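Local coordinates for protein uncharacterized tRNA/rRNA methyltransferase HI0380 (Haemophilus influenzae, PDB 3ILK) that probably binds RNA and transfers a methyl group to it from S-adenosyl-L-methionine, as a SPOUT-class enzyme of the TrmH family, at residues V11-S16 / C37-K42; S16-I21 / D45-A50; K29-T34 / A148-S153; E97-V102 / Y154-A159; R192-L197 / S231-R236. All blocks are in the same frame, centred on the assembly; numbering follows the deposited sequence.

Contact 1: V11-S16 / C37-K42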
# COMPACT_ATOMS: atom_id res chain seq x y z
N VAL A 11 18.20 -17.14 6.63
CA VAL A 11 18.53 -18.46 7.18
C VAL A 11 17.25 -19.18 7.60
O VAL A 11 16.47 -18.66 8.35
CB VAL A 11 19.47 -18.35 8.41
CG1 VAL A 11 19.79 -19.80 8.95
CG2 VAL A 11 20.75 -17.45 8.07
N LEU A 12 17.06 -20.41 7.14
CA LEU A 12 15.93 -21.20 7.56
C LEU A 12 16.37 -22.40 8.44
O LEU A 12 17.05 -23.37 7.96
CB LEU A 12 15.18 -21.73 6.32
CG LEU A 12 14.86 -20.79 5.15
CD1 LEU A 12 14.03 -21.54 4.04
CD2 LEU A 12 14.12 -19.51 5.59
N ILE A 13 15.96 -22.32 9.71
CA ILE A 13 16.28 -23.37 10.70
C ILE A 13 15.39 -24.59 10.58
O ILE A 13 14.19 -24.53 10.84
CB ILE A 13 16.13 -22.89 12.13
CG1 ILE A 13 16.87 -21.53 12.35
CG2 ILE A 13 16.68 -23.92 13.11
CD1 ILE A 13 18.37 -21.55 12.02
N GLU A 14 16.03 -25.72 10.26
CA GLU A 14 15.35 -27.03 10.20
C GLU A 14 14.04 -26.96 9.52
O GLU A 14 13.03 -27.06 10.17
CB GLU A 14 15.17 -27.64 11.60
CG GLU A 14 16.48 -27.74 12.34
CD GLU A 14 16.31 -28.29 13.74
OE1 GLU A 14 15.30 -28.99 14.03
OE2 GLU A 14 17.21 -28.10 14.54
N THR A 15 14.04 -26.81 8.20
CA THR A 15 12.80 -26.85 7.47
C THR A 15 12.38 -28.30 7.45
O THR A 15 13.23 -29.18 7.56
CB THR A 15 13.03 -26.41 6.00
OG1 THR A 15 14.01 -27.28 5.37
CG2 THR A 15 13.47 -24.96 5.93
N SER A 16 11.07 -28.52 7.32
CA SER A 16 10.45 -29.84 7.26
C SER A 16 10.14 -30.27 5.84
O SER A 16 10.97 -30.97 5.19
CB SER A 16 9.16 -29.85 8.08
OG SER A 16 9.43 -29.50 9.43
N CYS A 37 20.32 -19.66 3.19
CA CYS A 37 21.04 -20.64 3.98
C CYS A 37 20.07 -21.52 4.78
O CYS A 37 19.17 -21.00 5.49
CB CYS A 37 21.99 -19.89 4.90
SG CYS A 37 23.00 -20.89 6.00
N LEU A 38 20.22 -22.84 4.62
CA LEU A 38 19.49 -23.90 5.33
C LEU A 38 20.33 -24.54 6.47
O LEU A 38 21.50 -24.90 6.24
CB LEU A 38 19.04 -24.97 4.33
CG LEU A 38 18.40 -24.48 3.00
CD1 LEU A 38 17.99 -25.68 2.12
CD2 LEU A 38 17.18 -23.54 3.28
N VAL A 39 19.74 -24.62 7.68
CA VAL A 39 20.34 -25.36 8.80
C VAL A 39 19.62 -26.68 8.89
O VAL A 39 18.39 -26.72 9.10
CB VAL A 39 20.29 -24.60 10.11
CG1 VAL A 39 21.04 -25.35 11.28
CG2 VAL A 39 20.91 -23.13 9.94
N SER A 40 20.35 -27.77 8.70
CA SER A 40 19.77 -29.11 8.87
C SER A 40 18.36 -29.20 8.31
O SER A 40 17.44 -29.49 9.06
CB SER A 40 19.68 -29.50 10.34
OG SER A 40 20.97 -29.67 10.84
N PRO A 41 18.18 -28.92 7.01
CA PRO A 41 16.88 -29.18 6.45
C PRO A 41 16.64 -30.67 6.57
O PRO A 41 17.57 -31.50 6.50
CB PRO A 41 17.04 -28.80 4.97
CG PRO A 41 18.50 -28.99 4.70
CD PRO A 41 19.14 -28.49 5.98
N LYS A 42 15.38 -31.01 6.75
CA LYS A 42 15.01 -32.41 6.86
C LYS A 42 15.16 -33.07 5.51
O LYS A 42 15.50 -34.27 5.38
CB LYS A 42 13.58 -32.47 7.35
CG LYS A 42 13.00 -33.86 7.50
CD LYS A 42 11.63 -33.73 8.16
CE LYS A 42 11.13 -35.10 8.62
NZ LYS A 42 11.37 -36.07 7.53
O HOH W 1 16.53 -25.75 7.09

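Contact 2: S16-I21 / D45-A50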
# COMPACT_ATOMS: atom_id res chain seq x y z
N SER A 16 11.07 -28.52 7.32
CA SER A 16 10.45 -29.84 7.26
C SER A 16 10.14 -30.27 5.84
O SER A 16 10.97 -30.97 5.19
CB SER A 16 9.16 -29.85 8.08
OG SER A 16 9.43 -29.50 9.43
N HIS A 17 8.96 -29.92 5.33
CA HIS A 17 8.58 -30.32 3.97
C HIS A 17 9.52 -29.64 3.00
O HIS A 17 9.81 -28.41 3.13
CB HIS A 17 7.13 -29.94 3.66
CG HIS A 17 6.14 -30.56 4.59
ND1 HIS A 17 5.45 -31.72 4.28
CD2 HIS A 17 5.72 -30.19 5.82
CE1 HIS A 17 4.65 -32.03 5.28
NE2 HIS A 17 4.80 -31.12 6.23
N SER A 18 10.04 -30.41 2.04
CA SER A 18 11.06 -29.91 1.13
C SER A 18 10.49 -28.81 0.23
O SER A 18 11.23 -27.99 -0.29
CB SER A 18 11.63 -31.05 0.30
OG SER A 18 10.59 -31.70 -0.36
N GLY A 19 9.16 -28.80 0.07
CA GLY A 19 8.46 -27.73 -0.61
C GLY A 19 8.58 -26.37 0.05
O GLY A 19 8.52 -25.36 -0.64
N ASN A 20 8.73 -26.32 1.37
CA ASN A 20 8.83 -25.06 2.09
C ASN A 20 10.07 -24.25 1.73
O ASN A 20 10.03 -23.01 1.73
CB ASN A 20 8.84 -25.32 3.60
CG ASN A 20 7.54 -25.94 4.07
OD1 ASN A 20 6.57 -26.01 3.32
ND2 ASN A 20 7.51 -26.40 5.32
N ILE A 21 11.17 -24.94 1.48
CA ILE A 21 12.39 -24.29 0.92
C ILE A 21 12.06 -23.66 -0.45
O ILE A 21 12.45 -22.55 -0.72
CB ILE A 21 13.51 -25.36 0.70
CG1 ILE A 21 13.93 -25.96 2.04
CG2 ILE A 21 14.63 -24.80 -0.15
CD1 ILE A 21 14.90 -27.11 1.89
N ASP A 45 14.67 -31.88 -2.23
CA ASP A 45 14.47 -32.82 -3.33
C ASP A 45 13.73 -32.07 -4.43
O ASP A 45 13.69 -30.85 -4.40
CB ASP A 45 13.64 -34.00 -2.84
CG ASP A 45 12.30 -33.57 -2.27
OD1 ASP A 45 11.76 -32.52 -2.70
OD2 ASP A 45 11.78 -34.25 -1.35
N GLU A 46 13.12 -32.80 -5.37
CA GLU A 46 12.44 -32.17 -6.49
C GLU A 46 11.40 -31.12 -6.06
O GLU A 46 11.32 -30.05 -6.66
CB GLU A 46 11.84 -33.22 -7.43
CG GLU A 46 11.28 -32.65 -8.73
CD GLU A 46 12.34 -32.39 -9.82
OE1 GLU A 46 12.38 -33.15 -10.83
OE2 GLU A 46 13.12 -31.41 -9.67
N GLN A 47 10.66 -31.41 -4.99
CA GLN A 47 9.69 -30.46 -4.44
C GLN A 47 10.28 -29.11 -4.02
O GLN A 47 9.59 -28.09 -4.13
CB GLN A 47 8.91 -31.08 -3.26
CG GLN A 47 8.02 -32.25 -3.63
CD GLN A 47 7.23 -31.96 -4.88
OE1 GLN A 47 6.43 -31.00 -4.93
NE2 GLN A 47 7.45 -32.77 -5.93
N SER A 48 11.54 -29.09 -3.54
CA SER A 48 12.22 -27.85 -3.21
C SER A 48 12.38 -26.99 -4.46
O SER A 48 12.32 -25.74 -4.40
CB SER A 48 13.60 -28.13 -2.59
OG SER A 48 13.49 -29.04 -1.50
N TYR A 49 12.58 -27.67 -5.59
CA TYR A 49 12.72 -27.01 -6.88
C TYR A 49 11.38 -26.67 -7.52
O TYR A 49 11.18 -25.54 -7.94
CB TYR A 49 13.57 -27.88 -7.81
CG TYR A 49 14.99 -27.95 -7.33
CD1 TYR A 49 15.89 -26.94 -7.66
CD2 TYR A 49 15.43 -28.99 -6.50
CE1 TYR A 49 17.21 -26.98 -7.23
CE2 TYR A 49 16.75 -29.04 -6.05
CZ TYR A 49 17.63 -28.02 -6.42
OH TYR A 49 18.94 -28.02 -6.01
N ALA A 50 10.48 -27.64 -7.53
CA ALA A 50 9.13 -27.43 -8.05
C ALA A 50 8.43 -26.21 -7.46
O ALA A 50 7.91 -25.39 -8.20
CB ALA A 50 8.26 -28.67 -7.84

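Contact 3: K29-T34 / A148-S153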
# COMPACT_ATOMS: atom_id res chain seq x y z
N LYS A 29 12.74 -14.18 -4.12
CA LYS A 29 12.98 -13.69 -5.47
C LYS A 29 11.96 -12.62 -5.89
O LYS A 29 12.33 -11.70 -6.61
CB LYS A 29 13.02 -14.85 -6.50
CG LYS A 29 13.57 -14.42 -7.88
CD LYS A 29 13.74 -15.60 -8.78
CE LYS A 29 14.39 -15.22 -10.12
NZ LYS A 29 14.64 -16.43 -10.90
N THR A 30 10.71 -12.72 -5.45
CA THR A 30 9.72 -11.72 -5.82
C THR A 30 10.16 -10.36 -5.28
O THR A 30 9.71 -9.36 -5.76
CB THR A 30 8.27 -12.00 -5.26
OG1 THR A 30 8.29 -12.00 -3.83
CG2 THR A 30 7.74 -13.31 -5.73
N MSE A 31 11.04 -10.35 -4.27
CA MSE A 31 11.43 -9.08 -3.62
C MSE A 31 12.88 -8.72 -3.88
O MSE A 31 13.34 -7.65 -3.45
CB MSE A 31 11.13 -9.08 -2.11
CG MSE A 31 9.66 -9.18 -1.80
SE MSE A 31 8.62 -7.66 -2.43
CE MSE A 31 7.13 -8.57 -3.27
N GLY A 32 13.61 -9.55 -4.60
CA GLY A 32 15.00 -9.18 -4.94
C GLY A 32 16.07 -9.77 -4.01
O GLY A 32 17.25 -9.42 -4.15
N LEU A 33 15.67 -10.64 -3.08
CA LEU A 33 16.64 -11.34 -2.19
C LEU A 33 17.22 -12.55 -2.91
O LEU A 33 16.53 -13.20 -3.73
CB LEU A 33 16.00 -11.78 -0.86
CG LEU A 33 15.63 -10.63 0.07
CD1 LEU A 33 14.93 -11.13 1.34
CD2 LEU A 33 16.85 -9.73 0.41
N THR A 34 18.47 -12.83 -2.63
CA THR A 34 19.14 -13.95 -3.32
C THR A 34 19.91 -14.92 -2.43
O THR A 34 20.30 -15.98 -2.90
CB THR A 34 20.16 -13.42 -4.34
OG1 THR A 34 21.05 -12.53 -3.64
CG2 THR A 34 19.48 -12.63 -5.46
N ALA A 148 6.08 -15.89 6.41
CA ALA A 148 6.96 -15.02 7.17
C ALA A 148 8.08 -14.41 6.30
O ALA A 148 8.40 -13.22 6.44
CB ALA A 148 7.51 -15.73 8.43
N VAL A 149 8.67 -15.23 5.44
CA VAL A 149 9.74 -14.76 4.57
C VAL A 149 9.19 -13.74 3.56
O VAL A 149 9.80 -12.71 3.35
CB VAL A 149 10.49 -15.95 3.88
CG1 VAL A 149 11.55 -15.44 2.82
CG2 VAL A 149 11.16 -16.86 4.98
N GLN A 150 8.05 -14.06 2.94
CA GLN A 150 7.36 -13.12 2.01
C GLN A 150 7.23 -11.76 2.68
O GLN A 150 7.67 -10.75 2.12
CB GLN A 150 6.00 -13.67 1.61
CG GLN A 150 5.27 -12.96 0.43
CD GLN A 150 6.07 -12.86 -0.87
OE1 GLN A 150 6.79 -11.89 -1.06
NE2 GLN A 150 5.88 -13.83 -1.82
N LEU A 151 6.69 -11.72 3.91
CA LEU A 151 6.40 -10.43 4.55
C LEU A 151 7.65 -9.70 4.92
O LEU A 151 7.74 -8.47 4.76
CB LEU A 151 5.56 -10.59 5.83
CG LEU A 151 4.09 -10.94 5.78
CD1 LEU A 151 3.47 -10.50 7.08
CD2 LEU A 151 3.41 -10.22 4.63
N VAL A 152 8.64 -10.43 5.41
CA VAL A 152 9.90 -9.70 5.87
C VAL A 152 10.63 -9.16 4.62
O VAL A 152 11.16 -8.02 4.61
CB VAL A 152 10.83 -10.66 6.63
CG1 VAL A 152 12.25 -10.05 6.85
CG2 VAL A 152 10.19 -11.08 7.95
N SER A 153 10.65 -9.98 3.56
CA SER A 153 11.28 -9.63 2.25
C SER A 153 10.63 -8.40 1.66
O SER A 153 11.31 -7.48 1.16
CB SER A 153 11.13 -10.77 1.22
OG SER A 153 11.78 -11.95 1.65

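Contact 4: E97-V102 / Y154-A159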
# COMPACT_ATOMS: atom_id res chain seq x y z
N GLU A 97 10.46 -1.35 11.40
CA GLU A 97 11.68 -0.87 12.07
C GLU A 97 12.83 -1.80 11.73
O GLU A 97 13.92 -1.38 11.48
CB GLU A 97 11.54 -0.86 13.59
CG GLU A 97 12.57 0.05 14.29
CD GLU A 97 12.65 -0.18 15.82
OE1 GLU A 97 11.63 -0.62 16.44
OE2 GLU A 97 13.72 0.12 16.41
N CYS A 98 12.57 -3.09 11.73
CA CYS A 98 13.63 -4.04 11.42
C CYS A 98 14.29 -3.77 10.04
O CYS A 98 15.51 -3.73 9.93
CB CYS A 98 13.08 -5.44 11.44
SG CYS A 98 14.42 -6.57 11.12
N ALA A 99 13.45 -3.56 9.01
CA ALA A 99 13.92 -3.26 7.65
C ALA A 99 14.71 -1.94 7.59
O ALA A 99 15.74 -1.83 6.89
CB ALA A 99 12.71 -3.23 6.67
N GLU A 100 14.25 -0.93 8.32
CA GLU A 100 15.01 0.31 8.33
C GLU A 100 16.41 0.10 8.89
O GLU A 100 17.37 0.66 8.35
CB GLU A 100 14.32 1.40 9.12
CG GLU A 100 13.08 1.90 8.42
CD GLU A 100 12.22 2.69 9.35
OE1 GLU A 100 10.99 2.78 9.08
OE2 GLU A 100 12.77 3.19 10.37
N LYS A 101 16.53 -0.71 9.94
CA LYS A 101 17.86 -1.03 10.47
C LYS A 101 18.69 -1.84 9.49
O LYS A 101 19.86 -1.60 9.38
CB LYS A 101 17.76 -1.88 11.73
CG LYS A 101 17.60 -1.16 13.04
CD LYS A 101 17.71 -2.28 14.11
CE LYS A 101 16.76 -2.06 15.25
NZ LYS A 101 17.31 -0.98 16.17
N VAL A 102 18.12 -2.90 8.89
CA VAL A 102 18.89 -3.71 7.96
C VAL A 102 19.46 -2.82 6.82
O VAL A 102 20.69 -2.83 6.54
CB VAL A 102 18.02 -4.89 7.46
CG1 VAL A 102 18.77 -5.79 6.50
CG2 VAL A 102 17.63 -5.77 8.72
N TYR A 154 9.29 -8.36 1.71
CA TYR A 154 8.55 -7.23 1.23
C TYR A 154 8.95 -5.92 2.03
O TYR A 154 9.20 -4.93 1.44
CB TYR A 154 7.05 -7.51 1.30
CG TYR A 154 6.19 -6.25 1.26
CD1 TYR A 154 5.89 -5.60 0.04
CD2 TYR A 154 5.68 -5.72 2.41
CE1 TYR A 154 5.11 -4.46 0.02
CE2 TYR A 154 4.89 -4.56 2.38
CZ TYR A 154 4.61 -3.95 1.18
OH TYR A 154 3.82 -2.82 1.12
N GLU A 155 9.02 -5.97 3.34
CA GLU A 155 9.37 -4.78 4.13
C GLU A 155 10.81 -4.41 3.84
O GLU A 155 11.14 -3.25 3.75
CB GLU A 155 9.17 -5.02 5.64
CG GLU A 155 7.74 -4.90 6.19
CD GLU A 155 7.11 -3.50 6.08
OE1 GLU A 155 6.13 -3.25 6.79
OE2 GLU A 155 7.58 -2.64 5.30
N LEU A 156 11.66 -5.41 3.63
CA LEU A 156 13.02 -5.14 3.17
C LEU A 156 13.08 -4.39 1.83
O LEU A 156 13.76 -3.33 1.70
CB LEU A 156 13.88 -6.39 3.16
CG LEU A 156 14.21 -7.03 4.51
CD1 LEU A 156 14.78 -8.41 4.20
CD2 LEU A 156 15.21 -6.18 5.38
N ARG A 157 12.33 -4.87 0.86
CA ARG A 157 12.34 -4.20 -0.41
C ARG A 157 11.80 -2.77 -0.27
O ARG A 157 12.37 -1.82 -0.86
CB ARG A 157 11.54 -4.95 -1.45
CG ARG A 157 11.69 -4.31 -2.83
CD ARG A 157 11.05 -5.11 -3.97
NE ARG A 157 11.36 -4.46 -5.25
CZ ARG A 157 12.49 -4.66 -5.93
NH1 ARG A 157 13.41 -5.49 -5.48
NH2 ARG A 157 12.72 -4.00 -7.03
N MSE A 158 10.72 -2.61 0.50
CA MSE A 158 10.12 -1.26 0.71
C MSE A 158 11.12 -0.32 1.38
O MSE A 158 11.17 0.84 1.05
CB MSE A 158 8.87 -1.31 1.59
CG MSE A 158 7.70 -2.06 0.96
SE MSE A 158 7.10 -1.22 -0.70
CE MSE A 158 6.54 0.45 0.13
N ALA A 159 11.88 -0.83 2.35
CA ALA A 159 12.91 -0.02 3.01
C ALA A 159 13.98 0.42 2.00
O ALA A 159 14.36 1.59 1.97
CB ALA A 159 13.53 -0.79 4.17

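Contact 5: R192-L197 / S231-R236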
# COMPACT_ATOMS: atom_id res chain seq x y z
N ARG A 192 -9.63 41.76 -5.74
CA ARG A 192 -10.20 42.51 -6.85
C ARG A 192 -11.23 41.70 -7.67
O ARG A 192 -12.35 42.15 -7.90
CB ARG A 192 -9.11 43.07 -7.77
CG ARG A 192 -9.72 43.90 -8.90
CD ARG A 192 -8.70 44.59 -9.78
NE ARG A 192 -8.36 43.78 -10.94
CZ ARG A 192 -7.14 43.31 -11.17
NH1 ARG A 192 -6.16 43.57 -10.31
NH2 ARG A 192 -6.90 42.59 -12.27
N ILE A 193 -10.83 40.50 -8.10
CA ILE A 193 -11.70 39.67 -8.95
C ILE A 193 -12.99 39.26 -8.22
O ILE A 193 -14.10 39.37 -8.77
CB ILE A 193 -10.92 38.44 -9.53
CG1 ILE A 193 -9.97 38.87 -10.65
CG2 ILE A 193 -11.88 37.30 -9.98
CD1 ILE A 193 -10.65 39.54 -11.88
N TYR A 194 -12.85 38.82 -6.98
CA TYR A 194 -13.99 38.34 -6.23
C TYR A 194 -14.86 39.45 -5.64
O TYR A 194 -16.03 39.22 -5.33
CB TYR A 194 -13.57 37.25 -5.24
CG TYR A 194 -13.32 35.96 -6.00
CD1 TYR A 194 -14.35 35.04 -6.20
CD2 TYR A 194 -12.07 35.68 -6.57
CE1 TYR A 194 -14.13 33.86 -6.93
CE2 TYR A 194 -11.85 34.52 -7.30
CZ TYR A 194 -12.89 33.60 -7.47
OH TYR A 194 -12.67 32.45 -8.19
N GLN A 195 -14.30 40.65 -5.54
CA GLN A 195 -15.09 41.85 -5.29
C GLN A 195 -15.82 42.29 -6.56
O GLN A 195 -16.92 42.83 -6.50
CB GLN A 195 -14.20 42.99 -4.81
CG GLN A 195 -13.81 42.87 -3.36
CD GLN A 195 -13.49 44.21 -2.75
OE1 GLN A 195 -12.43 44.79 -3.01
NE2 GLN A 195 -14.41 44.71 -1.93
N SER A 196 -15.18 42.07 -7.70
CA SER A 196 -15.75 42.40 -9.00
C SER A 196 -16.99 41.53 -9.22
O SER A 196 -17.99 42.00 -9.76
CB SER A 196 -14.72 42.16 -10.10
OG SER A 196 -15.17 42.64 -11.36
N LEU A 197 -16.91 40.28 -8.78
CA LEU A 197 -18.03 39.34 -8.88
C LEU A 197 -19.22 39.72 -8.00
O LEU A 197 -20.38 39.50 -8.38
CB LEU A 197 -17.57 37.91 -8.55
CG LEU A 197 -17.21 36.93 -9.67
CD1 LEU A 197 -17.05 37.59 -11.03
CD2 LEU A 197 -15.95 36.14 -9.29
N SER A 231 -7.01 34.82 -14.09
CA SER A 231 -6.99 35.39 -15.43
C SER A 231 -8.09 34.79 -16.27
O SER A 231 -8.74 35.49 -17.05
CB SER A 231 -5.64 35.16 -16.09
OG SER A 231 -4.64 35.65 -15.19
N ALA A 232 -8.31 33.49 -16.11
CA ALA A 232 -9.40 32.83 -16.81
C ALA A 232 -10.76 33.48 -16.45
O ALA A 232 -11.50 33.89 -17.33
CB ALA A 232 -9.37 31.35 -16.56
N VAL A 233 -11.05 33.61 -15.15
CA VAL A 233 -12.24 34.32 -14.64
C VAL A 233 -12.30 35.81 -15.10
O VAL A 233 -13.37 36.30 -15.50
CB VAL A 233 -12.32 34.24 -13.07
CG1 VAL A 233 -13.56 34.97 -12.53
CG2 VAL A 233 -12.35 32.78 -12.63
N GLU A 234 -11.15 36.50 -15.07
CA GLU A 234 -11.07 37.89 -15.50
C GLU A 234 -11.50 38.11 -16.94
O GLU A 234 -12.30 39.01 -17.22
CB GLU A 234 -9.66 38.47 -15.28
CG GLU A 234 -9.60 39.97 -15.52
CD GLU A 234 -8.27 40.63 -15.14
OE1 GLU A 234 -7.19 40.00 -15.24
OE2 GLU A 234 -8.33 41.81 -14.76
N LYS A 235 -10.97 37.30 -17.85
CA LYS A 235 -11.34 37.33 -19.27
C LYS A 235 -12.86 37.24 -19.43
O LYS A 235 -13.45 37.99 -20.22
CB LYS A 235 -10.65 36.20 -20.04
CG LYS A 235 -9.12 36.33 -20.11
CD LYS A 235 -8.41 35.19 -20.88
CE LYS A 235 -8.28 33.89 -20.06
NZ LYS A 235 -9.51 33.00 -20.24
N ARG A 236 -13.49 36.35 -18.67
CA ARG A 236 -14.95 36.19 -18.69
C ARG A 236 -15.71 37.44 -18.20
O ARG A 236 -16.67 37.87 -18.84
CB ARG A 236 -15.37 34.96 -17.88
CG ARG A 236 -15.85 33.75 -18.69
CD ARG A 236 -16.75 34.10 -19.85
NE ARG A 236 -17.88 33.18 -19.93
CZ ARG A 236 -17.81 31.91 -20.31
NH1 ARG A 236 -16.65 31.38 -20.69
NH2 ARG A 236 -18.91 31.18 -20.33

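Contact 1: V11-S16 / C37-K42
V11 sets its CG1 against CG2 of V39 at 3.7 Å, on the face of the parallel sheet that also carries C37 and I13. With CG1 anti to the backbone N (chi1 -179°), the V11 methyl is directed toward V39, two residues beyond C37 on the same face. L12 gives its N-H to C37 O and accepts V39 N at its O (3.0 Å), the alternating ladder of parallel strands; on the other face its CD1 lies beside CD2 of L38 (3.8 Å), both leucines pointing the same way. Branched I13 suits a strand and brings CD1 to V39 CG2 (3.6 Å), so V11 and I13 share this valine methyl; I13 also lies beside G114, which probably helps bind S-adenosyl-L-methionine. E14 N still reaches V39 O (2.8 Å), while its carboxylate turns to R115. One water bridges the strand ends, where E14 and S40 both take positive phi, donating to L12 O and V39 O and accepting from T15 N. T15 O then takes K42 N (2.9 Å), and T15 OG1 rests on P41 CB. In this beta-alpha-beta unit, helix 18-31 covers the leucine face, strand 109-113 flanks 8-13, and strand 63-65 flanks 35-39.

Contact 2: S16-I21 / D45-A50
A capping box opens helix 46-50, and S18, in the first turn of helix 18-31, is bonded to both of its side chains. In the box, D45 N donates to S48 OG (3.2 Å), while D45 OD1 accepts a weak bond from Q47 N rather than from the serine amide. Aspartate suits this N-cap because its short carboxylate can fold back to amide groups that have no helical acceptor; chi1 of 57° sets CG between backbone N and carbonyl carbon, within reach of Q47. S18 OG donates to D45 OD1 at 2.7 Å, coming from the syn side but 32° out of the carboxylate plane. That oxygen thus serves two donors, one from each segment. Small serines allow such intimacy: S18 OG also touches Q47 CB (3.4 Å), and the glycine G19 brings its CA to 3.7 Å from Q47 O, its backbone passing close to S48. One turn on, I21 CD1 lies beside S48 OG, and the isoleucine also packs on P41 and V44. The S48 hydroxyl, accepting from D45 N, donates in turn to S18 O at 2.8 Å, approaching from above the carbonyl plane with a C=O...OG angle of only 115°.

Contact 3: K29-T34 / A148-S153
M31 and S153 form the tight part of this contact, which joins the end of helix 18-31 to helix 145-169 in the SPOUT domain: the selenomethionine lays CB and CG over the serine, CG 3.7 Å from S153 CB and CB 3.6 Å from S153 O. A small residue in the long helix lets the two backbones come near, with CA atoms 5.9 Å apart. S153 OG, anti to the carbonyl carbon (chi1 -62°), folds back to donate to V149 O (2.7 Å), which also takes S153 N; its polarity is thereby met within its own helix. The other side is looser and polar. T30 and Q150 cross at about a right angle, T30 OG1 lying 3.2 Å from Q150 OE1, but the threonine hydroxyl is bonded to A27 O. Bending of the M31 chain carries its CE to 4.0 Å from Q150 OE1. This looser side faces the dimer interface rather than solvent: Y140 and P135 of the second subunit pack on T30 and M31, and L143 of that subunit, probably an S-adenosyl-L-methionine-binding position, on Q150. G32, with positive phi, terminates the helix in a Schellman motif and redirects the chain; such backbone angles suit glycine. L33 then packs on I8 and I10 of strand 8-13, and helix 145-169 packs on the neighbouring strands, V149 touching L12 and V152 touching F113.

Contact 4: E97-V102 / Y154-A159
This is close apolar helix-helix packing, in which helix 95-104 lies across the middle of the long helix 145-169 at the subunit interface; the short segments cross at -54° with axes 8.4 Å apart. Alanines make that approach possible. A99 CB enters between E155, L156 and A159, meeting E155 O at 3.3 Å and A159 CB at 3.6 Å, so a single methyl touches both backbone and side chain of the facing helix. A159 in turn rests its methyl against the A99 backbone, near A99 O. One turn further on, V102 meets L156: CD2 of the leucine fits against V102 CB at 3.7 Å and beside CG1, the two side chains slanting across each other. L156 also spans to I111 of the sheet, as V102 does to I109. The longer leucine fills the layer between the helices and the strands. E155 adds its CB to the apolar patch and turns its carboxylate away to R96 and to R96 and Y154 of the second subunit. The arrangement is that of an alpha/beta SPOUT domain, whose helices pack on a parallel sheet and on a partner subunit.

Contact 5: R192-L197 / S231-R236
I193 overlaps both V233 and E234 on the facing helix: its CG2 meets V233 CG1 at 3.8 Å, and its CD1 reaches E234 CB at 3.7 Å, crossing the glutamate chain at about a right angle. The branched isoleucine thus spreads two arms over consecutive residues of helix 220-240. A chi1 of -179° swings V233 CG1 between I193 and L197, whose CD2 lies 4.2 Å from that methyl. Beyond this apolar strip, R192 reaches out along an extended chain that bends at chi3 and places NH2 3.0 Å from E234 OE2. The donor angle is 152°, and the oxygen lies nearly in the guanidinium plane, but the arginine comes from above the carboxylate, the two flat groups being 40° apart. It is a salt bridge through one nitrogen and one oxygen. E234 OE1 is taken by Y189, so both carboxylate oxygens have partners. The second subunit adds Y194 onto V233 and its own V233 onto L197, making this helical bundle part of the dimer. The chemistry is therefore divided: apolar branches fill the inner side, while the salt bridge on the more exposed side joins the helices, its charge probably steadied by the Y189 hydroxyl.

In the fold
Contacts 1 to 4 form one connected domain, and contact 5 stands apart, its centre about 73 Å from that of contact 1 and about 52 Å from that of contact 4. Contacts 1 and 2, with centres about 11 Å apart, meet through I21 and alternate along the chain. Contacts 1 and 3 also alternate, and touch where L12 meets V149. Helix 18-31 starts in contact 2 and ends in contact 3; helix 145-169 runs from contact 3 into contact 4, and a probable hydrogen bond from R157 NH1 to M31 O links the two. Contacts 3, 4 and 5 touch the second subunit, so the dimer is built at both the sheet-bearing domain and the distant C-terminal helices.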